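Local coordinates for protein putrescine aminotransferase (Halomonas elongata DSM 2581, PDB 6GWI) that probably catalyses the PLP-dependent transfer of amino groups from amines such as putrescine to a keto acceptor, as in other class-III aminotransferases, at residues B[129-134]-B[250-255]; B[183-188]-B[195-200]; B[402-407]-B[444-449]. One frame throughout, in Å; residues are numbered along the deposited sequence.

Contact 1 of 3, residues B[129-134]-B[250-255]; sequences RRYWAL and DILLVA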
loop_
_atom_site.group_PDB
_atom_site.type_symbol
_atom_site.label_atom_id
_atom_site.label_comp_id
_atom_site.label_asym_id
_atom_site.label_seq_id
_atom_site.Cartn_x
_atom_site.Cartn_y
_atom_site.Cartn_z
ATOM N N ARG B 129 10.671 4.095 -15.487
ATOM C CA ARG B 129 11.961 4.775 -15.519
ATOM C C ARG B 129 13.112 3.783 -15.532
ATOM O O ARG B 129 14.132 4.031 -16.184
ATOM C CB ARG B 129 12.045 5.747 -14.336
ATOM C CG ARG B 129 11.225 7.026 -14.601
ATOM C CD ARG B 129 10.971 7.927 -13.380
ATOM N NE ARG B 129 10.379 9.204 -13.801
ATOM C CZ ARG B 129 10.106 10.232 -12.998
ATOM N NH1 ARG B 129 10.363 10.169 -11.699
ATOM N NH2 ARG B 129 9.575 11.338 -13.504
ATOM N N ARG B 130 12.950 2.642 -14.864
ATOM C CA ARG B 130 13.928 1.570 -14.982
ATOM C C ARG B 130 13.986 1.048 -16.411
ATOM O O ARG B 130 15.072 0.788 -16.942
ATOM C CB ARG B 130 13.573 0.452 -14.003
ATOM C CG ARG B 130 14.461 -0.781 -14.068
ATOM C CD ARG B 130 15.918 -0.505 -13.688
ATOM N NE ARG B 130 16.670 -1.758 -13.584
ATOM C CZ ARG B 130 17.997 -1.858 -13.625
ATOM N NH1 ARG B 130 18.754 -0.777 -13.768
ATOM N NH2 ARG B 130 18.570 -3.051 -13.526
ATOM N N TYR B 131 12.825 0.908 -17.054
ATOM C CA TYR B 131 12.765 0.420 -18.427
ATOM C C TYR B 131 13.650 1.250 -19.347
ATOM O O TYR B 131 14.533 0.721 -20.030
ATOM C CB TYR B 131 11.316 0.439 -18.918
ATOM C CG TYR B 131 11.171 0.160 -20.393
ATOM C CD1 TYR B 131 11.202 -1.140 -20.881
ATOM C CD2 TYR B 131 11.007 1.198 -21.297
ATOM C CE1 TYR B 131 11.072 -1.394 -22.229
ATOM C CE2 TYR B 131 10.877 0.955 -22.638
ATOM C CZ TYR B 131 10.910 -0.340 -23.101
ATOM O OH TYR B 131 10.779 -0.577 -24.445
ATOM N N TRP B 132 13.420 2.563 -19.380
ATOM C CA TRP B 132 14.159 3.407 -20.310
ATOM C C TRP B 132 15.638 3.469 -19.956
ATOM O O TRP B 132 16.481 3.571 -20.853
ATOM C CB TRP B 132 13.537 4.803 -20.349
ATOM C CG TRP B 132 12.225 4.804 -21.070
ATOM C CD1 TRP B 132 10.994 5.044 -20.533
ATOM C CD2 TRP B 132 12.011 4.527 -22.459
ATOM N NE1 TRP B 132 10.028 4.938 -21.502
ATOM C CE2 TRP B 132 10.625 4.624 -22.694
ATOM C CE3 TRP B 132 12.856 4.210 -23.529
ATOM C CZ2 TRP B 132 10.065 4.418 -23.955
ATOM C CZ3 TRP B 132 12.297 4.008 -24.783
ATOM C CH2 TRP B 132 10.915 4.108 -24.983
ATOM N N ALA B 133 15.978 3.381 -18.666
ATOM C CA ALA B 133 17.382 3.291 -18.282
ATOM C C ALA B 133 18.030 2.045 -18.874
ATOM O O ALA B 133 19.147 2.106 -19.401
ATOM C CB ALA B 133 17.510 3.301 -16.758
ATOM N N LEU B 134 17.332 0.909 -18.829
ATOM C CA LEU B 134 17.897 -0.312 -19.391
ATOM C C LEU B 134 17.977 -0.245 -20.911
ATOM O O LEU B 134 18.825 -0.913 -21.512
ATOM C CB LEU B 134 17.081 -1.528 -18.950
ATOM C CG LEU B 134 17.135 -1.890 -17.465
ATOM C CD1 LEU B 134 16.067 -2.927 -17.130
ATOM C CD2 LEU B 134 18.516 -2.394 -17.084
ATOM N N ASP B 250 7.788 7.454 -29.397
ATOM C CA ASP B 250 8.192 6.234 -28.692
ATOM C C ASP B 250 8.006 6.478 -27.195
ATOM O O ASP B 250 8.930 6.833 -26.460
ATOM C CB ASP B 250 9.626 5.862 -29.045
ATOM C CG ASP B 250 10.005 4.480 -28.556
ATOM O OD1 ASP B 250 9.099 3.716 -28.165
ATOM O OD2 ASP B 250 11.212 4.156 -28.571
ATOM N N ILE B 251 6.773 6.273 -26.744
ATOM C CA ILE B 251 6.366 6.568 -25.375
ATOM C C ILE B 251 5.497 5.428 -24.870
ATOM O O ILE B 251 4.717 4.848 -25.631
ATOM C CB ILE B 251 5.605 7.912 -25.337
ATOM C CG1 ILE B 251 5.112 8.242 -23.932
ATOM C CG2 ILE B 251 4.438 7.869 -26.331
ATOM C CD1 ILE B 251 4.290 9.523 -23.859
ATOM N N LEU B 252 5.635 5.097 -23.589
ATOM C CA LEU B 252 4.818 4.046 -23.003
ATOM C C LEU B 252 3.433 4.581 -22.658
ATOM O O LEU B 252 3.269 5.743 -22.273
ATOM C CB LEU B 252 5.480 3.483 -21.746
ATOM C CG LEU B 252 6.843 2.816 -21.922
ATOM C CD1 LEU B 252 7.420 2.453 -20.569
ATOM C CD2 LEU B 252 6.730 1.573 -22.791
ATOM N N LEU B 253 2.438 3.706 -22.759
ATOM C CA LEU B 253 1.070 4.017 -22.370
ATOM C C LEU B 253 0.752 3.279 -21.079
ATOM O O LEU B 253 0.848 2.048 -21.025
ATOM C CB LEU B 253 0.076 3.622 -23.462
ATOM C CG LEU B 253 -1.405 3.769 -23.106
ATOM C CD1 LEU B 253 -1.759 5.200 -22.781
ATOM C CD2 LEU B 253 -2.278 3.260 -24.244
ATOM N N VAL B 254 0.376 4.031 -20.049
ATOM C CA VAL B 254 -0.096 3.470 -18.789
ATOM C C VAL B 254 -1.582 3.786 -18.684
ATOM O O VAL B 254 -1.973 4.955 -18.565
ATOM C CB VAL B 254 0.667 4.027 -17.581
ATOM C CG1 VAL B 254 0.167 3.372 -16.294
ATOM C CG2 VAL B 254 2.163 3.819 -17.750
ATOM N N ALA B 255 -2.411 2.751 -18.728
ATOM C CA ALA B 255 -3.849 2.881 -18.515
ATOM C C ALA B 255 -4.136 2.500 -17.066
ATOM O O ALA B 255 -3.993 1.332 -16.688
ATOM C CB ALA B 255 -4.626 2.003 -19.493
#

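Contact 2 of 3, residues B[183-188]-B[195-200]; sequences PYWFGE and EAFGQT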
loop_
_atom_site.group_PDB
_atom_site.type_symbol
_atom_site.label_atom_id
_atom_site.label_comp_id
_atom_site.label_asym_id
_atom_site.label_seq_id
_atom_site.Cartn_x
_atom_site.Cartn_y
_atom_site.Cartn_z
ATOM N N PRO B 183 -10.144 15.697 -20.724
ATOM C CA PRO B 183 -11.227 15.706 -21.729
ATOM C C PRO B 183 -12.619 15.813 -21.105
ATOM O O PRO B 183 -13.495 14.969 -21.310
ATOM C CB PRO B 183 -11.002 14.373 -22.458
ATOM C CG PRO B 183 -10.432 13.469 -21.410
ATOM C CD PRO B 183 -9.568 14.350 -20.534
ATOM N N TYR B 184 -12.838 16.894 -20.353
ATOM C CA TYR B 184 -14.094 17.136 -19.637
ATOM C C TYR B 184 -14.924 18.145 -20.421
ATOM O O TYR B 184 -14.820 19.354 -20.214
ATOM C CB TYR B 184 -13.799 17.640 -18.228
ATOM C CG TYR B 184 -15.010 17.878 -17.352
ATOM C CD1 TYR B 184 -16.236 17.284 -17.630
ATOM C CD2 TYR B 184 -14.917 18.691 -16.227
ATOM C CE1 TYR B 184 -17.334 17.500 -16.817
ATOM C CE2 TYR B 184 -16.005 18.911 -15.412
ATOM C CZ TYR B 184 -17.209 18.316 -15.709
ATOM O OH TYR B 184 -18.287 18.542 -14.884
ATOM N N TRP B 185 -15.797 17.643 -21.299
ATOM C CA TRP B 185 -16.505 18.534 -22.212
ATOM C C TRP B 185 -17.449 19.474 -21.466
ATOM O O TRP B 185 -17.462 20.684 -21.723
ATOM C CB TRP B 185 -17.287 17.731 -23.254
ATOM C CG TRP B 185 -18.012 18.621 -24.227
ATOM C CD1 TRP B 185 -17.474 19.262 -25.306
ATOM C CD2 TRP B 185 -19.398 18.988 -24.194
ATOM N NE1 TRP B 185 -18.439 19.997 -25.951
ATOM C CE2 TRP B 185 -19.629 19.847 -25.288
ATOM C CE3 TRP B 185 -20.467 18.672 -23.349
ATOM C CZ2 TRP B 185 -20.884 20.390 -25.561
ATOM C CZ3 TRP B 185 -21.713 19.214 -23.622
ATOM C CH2 TRP B 185 -21.909 20.063 -24.717
ATOM N N PHE B 186 -18.269 18.942 -20.555
ATOM C CA PHE B 186 -19.281 19.788 -19.937
ATOM C C PHE B 186 -18.637 20.939 -19.175
ATOM O O PHE B 186 -19.091 22.086 -19.261
ATOM C CB PHE B 186 -20.183 18.985 -19.002
ATOM C CG PHE B 186 -21.359 19.775 -18.488
ATOM C CD1 PHE B 186 -21.233 20.595 -17.378
ATOM C CD2 PHE B 186 -22.586 19.714 -19.131
ATOM C CE1 PHE B 186 -22.309 21.331 -16.914
ATOM C CE2 PHE B 186 -23.665 20.446 -18.671
ATOM C CZ PHE B 186 -23.527 21.256 -17.562
ATOM N N GLY B 187 -17.572 20.653 -18.424
ATOM C CA GLY B 187 -16.960 21.680 -17.606
ATOM C C GLY B 187 -16.045 22.617 -18.361
ATOM O O GLY B 187 -15.924 23.789 -17.992
ATOM N N GLU B 188 -15.404 22.134 -19.430
ATOM C CA GLU B 188 -14.313 22.879 -20.039
ATOM C C GLU B 188 -14.351 22.951 -21.559
ATOM O O GLU B 188 -13.438 23.543 -22.144
ATOM C CB GLU B 188 -12.967 22.263 -19.609
ATOM C CG GLU B 188 -12.787 22.169 -18.101
ATOM C CD GLU B 188 -11.390 21.739 -17.698
ATOM O OE1 GLU B 188 -10.499 21.705 -18.571
ATOM O OE2 GLU B 188 -11.186 21.420 -16.507
ATOM N N GLU B 195 -16.867 16.416 -30.501
ATOM C CA GLU B 195 -15.862 15.824 -31.380
ATOM C C GLU B 195 -14.619 16.702 -31.460
ATOM O O GLU B 195 -13.493 16.218 -31.294
ATOM C CB GLU B 195 -16.450 15.584 -32.773
ATOM C CG GLU B 195 -15.428 15.094 -33.794
ATOM C CD GLU B 195 -16.061 14.612 -35.088
ATOM O OE1 GLU B 195 -17.299 14.449 -35.124
ATOM O OE2 GLU B 195 -15.321 14.402 -36.072
ATOM N N ALA B 196 -14.800 17.998 -31.732
ATOM C CA ALA B 196 -13.655 18.900 -31.825
ATOM C C ALA B 196 -12.929 19.008 -30.490
ATOM O O ALA B 196 -11.694 19.067 -30.449
ATOM C CB ALA B 196 -14.106 20.282 -32.294
ATOM N N PHE B 197 -13.678 19.039 -29.387
ATOM C CA PHE B 197 -13.052 19.126 -28.072
ATOM C C PHE B 197 -12.170 17.915 -27.802
ATOM O O PHE B 197 -11.040 18.055 -27.319
ATOM C CB PHE B 197 -14.124 19.255 -26.995
ATOM C CG PHE B 197 -13.574 19.435 -25.611
ATOM C CD1 PHE B 197 -12.877 20.582 -25.277
ATOM C CD2 PHE B 197 -13.754 18.462 -24.646
ATOM C CE1 PHE B 197 -12.374 20.758 -24.007
ATOM C CE2 PHE B 197 -13.250 18.631 -23.371
ATOM C CZ PHE B 197 -12.559 19.781 -23.052
ATOM N N GLY B 198 -12.667 16.715 -28.105
ATOM C CA GLY B 198 -11.864 15.523 -27.893
ATOM C C GLY B 198 -10.541 15.576 -28.630
ATOM O O GLY B 198 -9.508 15.151 -28.105
ATOM N N GLN B 199 -10.548 16.114 -29.849
ATOM C CA GLN B 199 -9.318 16.194 -30.628
ATOM C C GLN B 199 -8.374 17.248 -30.065
ATOM O O GLN B 199 -7.154 17.050 -30.054
ATOM C CB GLN B 199 -9.664 16.476 -32.090
ATOM C CG GLN B 199 -10.478 15.354 -32.723
ATOM C CD GLN B 199 -11.039 15.711 -34.081
ATOM O OE1 GLN B 199 -11.228 16.885 -34.400
ATOM N NE2 GLN B 199 -11.309 14.696 -34.893
ATOM N N THR B 200 -8.915 18.364 -29.577
ATOM C CA THR B 200 -8.081 19.368 -28.926
ATOM C C THR B 200 -7.363 18.783 -27.715
ATOM O O THR B 200 -6.160 18.990 -27.526
ATOM C CB THR B 200 -8.938 20.564 -28.508
ATOM O OG1 THR B 200 -9.512 21.170 -29.671
ATOM C CG2 THR B 200 -8.111 21.596 -27.755
#

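Contact 3 of 3, residues B[402-407]-B[444-449]; sequences RDLCFA and DETARQ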
loop_
_atom_site.group_PDB
_atom_site.type_symbol
_atom_site.label_atom_id
_atom_site.label_comp_id
_atom_site.label_asym_id
_atom_site.label_seq_id
_atom_site.Cartn_x
_atom_site.Cartn_y
_atom_site.Cartn_z
ATOM N N ARG B 402 -25.778 15.584 -2.157
ATOM C CA ARG B 402 -25.174 14.383 -1.587
ATOM C C ARG B 402 -25.744 14.071 -0.208
ATOM O O ARG B 402 -26.080 12.920 0.093
ATOM C CB ARG B 402 -23.658 14.563 -1.506
ATOM C CG ARG B 402 -22.913 13.456 -0.776
ATOM C CD ARG B 402 -21.537 13.941 -0.360
ATOM N NE ARG B 402 -21.635 14.923 0.716
ATOM C CZ ARG B 402 -20.662 15.757 1.063
ATOM N NH1 ARG B 402 -19.506 15.740 0.413
ATOM N NH2 ARG B 402 -20.851 16.612 2.059
ATOM N N ASP B 403 -25.811 15.079 0.666
ATOM C CA ASP B 403 -26.310 14.851 2.018
ATOM C C ASP B 403 -27.798 14.526 2.004
ATOM O O ASP B 403 -28.273 13.719 2.812
ATOM C CB ASP B 403 -26.031 16.072 2.894
ATOM C CG ASP B 403 -24.549 16.370 3.019
ATOM O OD1 ASP B 403 -23.736 15.455 2.786
ATOM O OD2 ASP B 403 -24.197 17.518 3.356
ATOM N N LEU B 404 -28.554 15.156 1.103
ATOM C CA LEU B 404 -29.973 14.844 0.988
ATOM C C LEU B 404 -30.197 13.444 0.429
ATOM O O LEU B 404 -31.185 12.792 0.782
ATOM C CB LEU B 404 -30.673 15.886 0.118
ATOM C CG LEU B 404 -30.883 17.255 0.771
ATOM C CD1 LEU B 404 -31.443 18.243 -0.242
ATOM C CD2 LEU B 404 -31.803 17.157 1.986
ATOM N N CYS B 405 -29.313 12.973 -0.454
ATOM C CA CYS B 405 -29.404 11.595 -0.923
ATOM C C CYS B 405 -29.219 10.620 0.230
ATOM O O CYS B 405 -30.011 9.688 0.409
ATOM C CB CYS B 405 -28.368 11.346 -2.016
ATOM S SG CYS B 405 -28.859 11.996 -3.620
ATOM N N PHE B 406 -28.176 10.832 1.035
ATOM C CA PHE B 406 -27.932 9.951 2.170
ATOM C C PHE B 406 -29.114 9.971 3.129
ATOM O O PHE B 406 -29.531 8.923 3.639
ATOM C CB PHE B 406 -26.646 10.368 2.883
ATOM C CG PHE B 406 -26.256 9.455 4.009
ATOM C CD1 PHE B 406 -26.617 9.745 5.314
ATOM C CD2 PHE B 406 -25.538 8.298 3.759
ATOM C CE1 PHE B 406 -26.263 8.899 6.349
ATOM C CE2 PHE B 406 -25.181 7.452 4.789
ATOM C CZ PHE B 406 -25.546 7.752 6.085
ATOM N N ALA B 407 -29.671 11.160 3.384
ATOM C CA ALA B 407 -30.840 11.274 4.248
ATOM C C ALA B 407 -32.043 10.526 3.685
ATOM O O ALA B 407 -32.882 10.041 4.452
ATOM C CB ALA B 407 -31.186 12.749 4.461
ATOM N N ASP B 444 -35.180 17.037 -6.086
ATOM C CA ASP B 444 -36.314 17.896 -5.769
ATOM C C ASP B 444 -36.035 18.726 -4.522
ATOM O O ASP B 444 -36.225 19.948 -4.515
ATOM C CB ASP B 444 -37.577 17.055 -5.567
ATOM C CG ASP B 444 -38.044 16.379 -6.839
ATOM O OD1 ASP B 444 -37.600 16.781 -7.934
ATOM O OD2 ASP B 444 -38.869 15.446 -6.740
ATOM N N GLU B 445 -35.592 18.071 -3.444
ATOM C CA GLU B 445 -35.349 18.781 -2.193
ATOM C C GLU B 445 -34.164 19.731 -2.310
ATOM O O GLU B 445 -34.156 20.790 -1.670
ATOM C CB GLU B 445 -35.130 17.782 -1.053
ATOM C CG GLU B 445 -36.390 17.002 -0.675
ATOM C CD GLU B 445 -36.103 15.701 0.062
ATOM O OE1 GLU B 445 -34.918 15.340 0.224
ATOM O OE2 GLU B 445 -37.075 15.039 0.487
ATOM N N THR B 446 -33.161 19.379 -3.120
ATOM C CA THR B 446 -32.042 20.286 -3.354
ATOM C C THR B 446 -32.505 21.548 -4.073
ATOM O O THR B 446 -32.180 22.667 -3.661
ATOM C CB THR B 446 -30.955 19.583 -4.171
ATOM O OG1 THR B 446 -30.500 18.419 -3.471
ATOM C CG2 THR B 446 -29.778 20.520 -4.421
ATOM N N ALA B 447 -33.265 21.383 -5.158
ATOM C CA ALA B 447 -33.715 22.538 -5.925
ATOM C C ALA B 447 -34.582 23.459 -5.077
ATOM O O ALA B 447 -34.445 24.686 -5.146
ATOM C CB ALA B 447 -34.476 22.079 -7.168
ATOM N N ARG B 448 -35.486 22.891 -4.273
ATOM C CA ARG B 448 -36.343 23.724 -3.439
ATOM C C ARG B 448 -35.518 24.539 -2.445
ATOM O O ARG B 448 -35.750 25.740 -2.267
ATOM C CB ARG B 448 -37.390 22.880 -2.703
ATOM C CG ARG B 448 -38.672 22.677 -3.512
ATOM C CD ARG B 448 -39.782 21.965 -2.737
ATOM N NE ARG B 448 -39.466 20.626 -2.247
ATOM C CZ ARG B 448 -39.813 19.495 -2.858
ATOM N NH1 ARG B 448 -40.479 19.519 -4.006
ATOM N NH2 ARG B 448 -39.491 18.329 -2.314
ATOM N N GLN B 449 -34.546 23.900 -1.787
ATOM C CA GLN B 449 -33.783 24.590 -0.754
ATOM C C GLN B 449 -32.928 25.722 -1.312
ATOM O O GLN B 449 -32.742 26.741 -0.637
ATOM C CB GLN B 449 -32.881 23.604 -0.010
ATOM C CG GLN B 449 -31.995 24.278 1.026
ATOM C CD GLN B 449 -31.391 23.310 2.020
ATOM O OE1 GLN B 449 -31.903 22.210 2.229
ATOM N NE2 GLN B 449 -30.286 23.715 2.638
#

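Contact 1 of 3, residues B[129-134]-B[250-255]
Trp-132 and Tyr-131, near the C-terminal end of helix 117-134, close over Leu-252 at the start of strand 252-255, in the parallel sheet of the PLP-binding domain characteristic of class-III aminotransferases. The apolar part of the contact centres on the branched end of Leu-252. Its CD1 comes to 3.7 Å from Trp-132 NE1 and, on meeting the second ring, to 3.9 Å from Tyr-131 CD2. Leu-252 CG lies 4.1 Å from Trp-132 CZ2, the two side chains running past each other in opposite senses. The two rings also pack on one another within the helix: Tyr-131 CE2 sits 3.6 Å above the indole plane of Trp-132, over its centre. The first torsion of Trp-132 (chi1 -73°) sets CG opposite the carbonyl carbon and swings the indole toward the strand.

The indole also has polar partners. Trp-132 NE1 is hydrogen-bonded to Ala-218 O of strand 217-222, the neighbour of 252-255 in the sheet, so the ring is tied to one strand while it packs on the next. Lys-140 makes a cation-pi contact with the indole and also gives a hydrogen bond to Asp-250 O. A leucine in place of Trp-132 would probably leave Ala-218 O without this donor and open a gap beside Leu-252. At the outer end the Asp-250 carboxylate stands at the benzo edge, its plane 81° from that of the indole, with OD2 3.6 Å from Trp-132 CH2.

Contact 2 of 3, residues B[183-188]-B[195-200]
The entry to helix 194-212 and the short helix 185-188 before it meet through Phe-197, whose ring packs against the first turn of the shorter helix. Phe-197 CE2 lies 3.4 Å from Tyr-184 C, and the same atom is 3.4 Å from Trp-185 N, so the outer end of the ring packs on the peptide that follows the N-cap residue, Tyr-184. On the other side of CZ, Phe-197 CE1 comes to 3.5 Å from Glu-188 O. With CG anti to the backbone N (chi1 -177°), the phenyl group extends straight out from its helix to this turn. Both helices belong to the connection of a beta-alpha-beta crossover, which leaves strand 177-180 and returns to the parallel sheet at strand 217-222.

Trp-185 supplies the aromatic partner. The edge of its five-membered ring is turned to the face of Phe-197 in an offset edge-to-face pair, with planes at 72° and centroids 5.6 Å apart, while Trp-185 CD1 touches Phe-197 CB at 3.8 Å. Trp-185 NE1 is hydrogen-bonded to Met-192 O in the intervening loop. Beyond the contact, Tyr-184 OH reaches Glu-380 OE2, joining this connection to the antiparallel sheet that holds strand 376-381.

Contact 3 of 3, residues B[402-407]-B[444-449]
Asp-403 OD1 takes two bonds from Arg-402, beside Leu-404, the residue that carries helix 397-407 onto Glu-445 and Thr-446 of the C-terminal helix 429-450. The arginine grips side-on: NE is 3.0 Å from Asp-403 OD1 in a salt bridge, with an N-H...O angle of 157°, and NH2 reaches the same oxygen at 3.2 Å along a more bent path. OD1 lies close to the guanidinium plane, whereas both nitrogens approach from one face of the carboxylate. This double hold probably fixes the rotation of the guanidinium group. Arg-402 also packs on Lys-87 of the second subunit.

Between the helices the contact is carried by Leu-404. Its CD1 points into the notch between two successive residues of the other helix, 3.4 Å from Thr-446 OG1, 3.5 Å from Thr-446 N and 3.8 Å from Glu-445 CB. The two helices pack against each other in the C-terminal part of the aminotransferase fold, which also holds the antiparallel sheet containing strands 413-415 and 418-421; Leu-404 and Cys-405 both extend the interface to Ala-442, one turn back along helix 429-450. The hydroxyl that Leu-404 covers is already satisfied, since Thr-446 OG1 donates to Ala-442 O.

Glu-445 lies across the leucine, its chain extended beyond CG, so that its OE1 comes to 4.0 Å from Leu-404 CD2. Asn-408 ND2 bonds to both Glu-445 OE1 and Leu-404 O, bridging the two helices.

Contact 1 is mostly buried, whereas contacts 2 and 3 are only partly so. The first two share the parallel sheet domain: contact 1 sets a helix on strand 252-255, and contact 2, nested along the chain inside the loop that contact 1 closes, lies in the connection entering and leaving the same sheet, the nearest atoms of contacts 1 and 2 lying about 12 Å apart. Contact 3 belongs to the C-terminal helices, across the chain's centre from contact 1, their centres 47 Å apart. Aromatic rings do the packing in the first two, against a leucine in one and against backbone and a second ring in the other; in contact 3 an aliphatic side chain fills that role, against a hydroxyl and an acidic side chain.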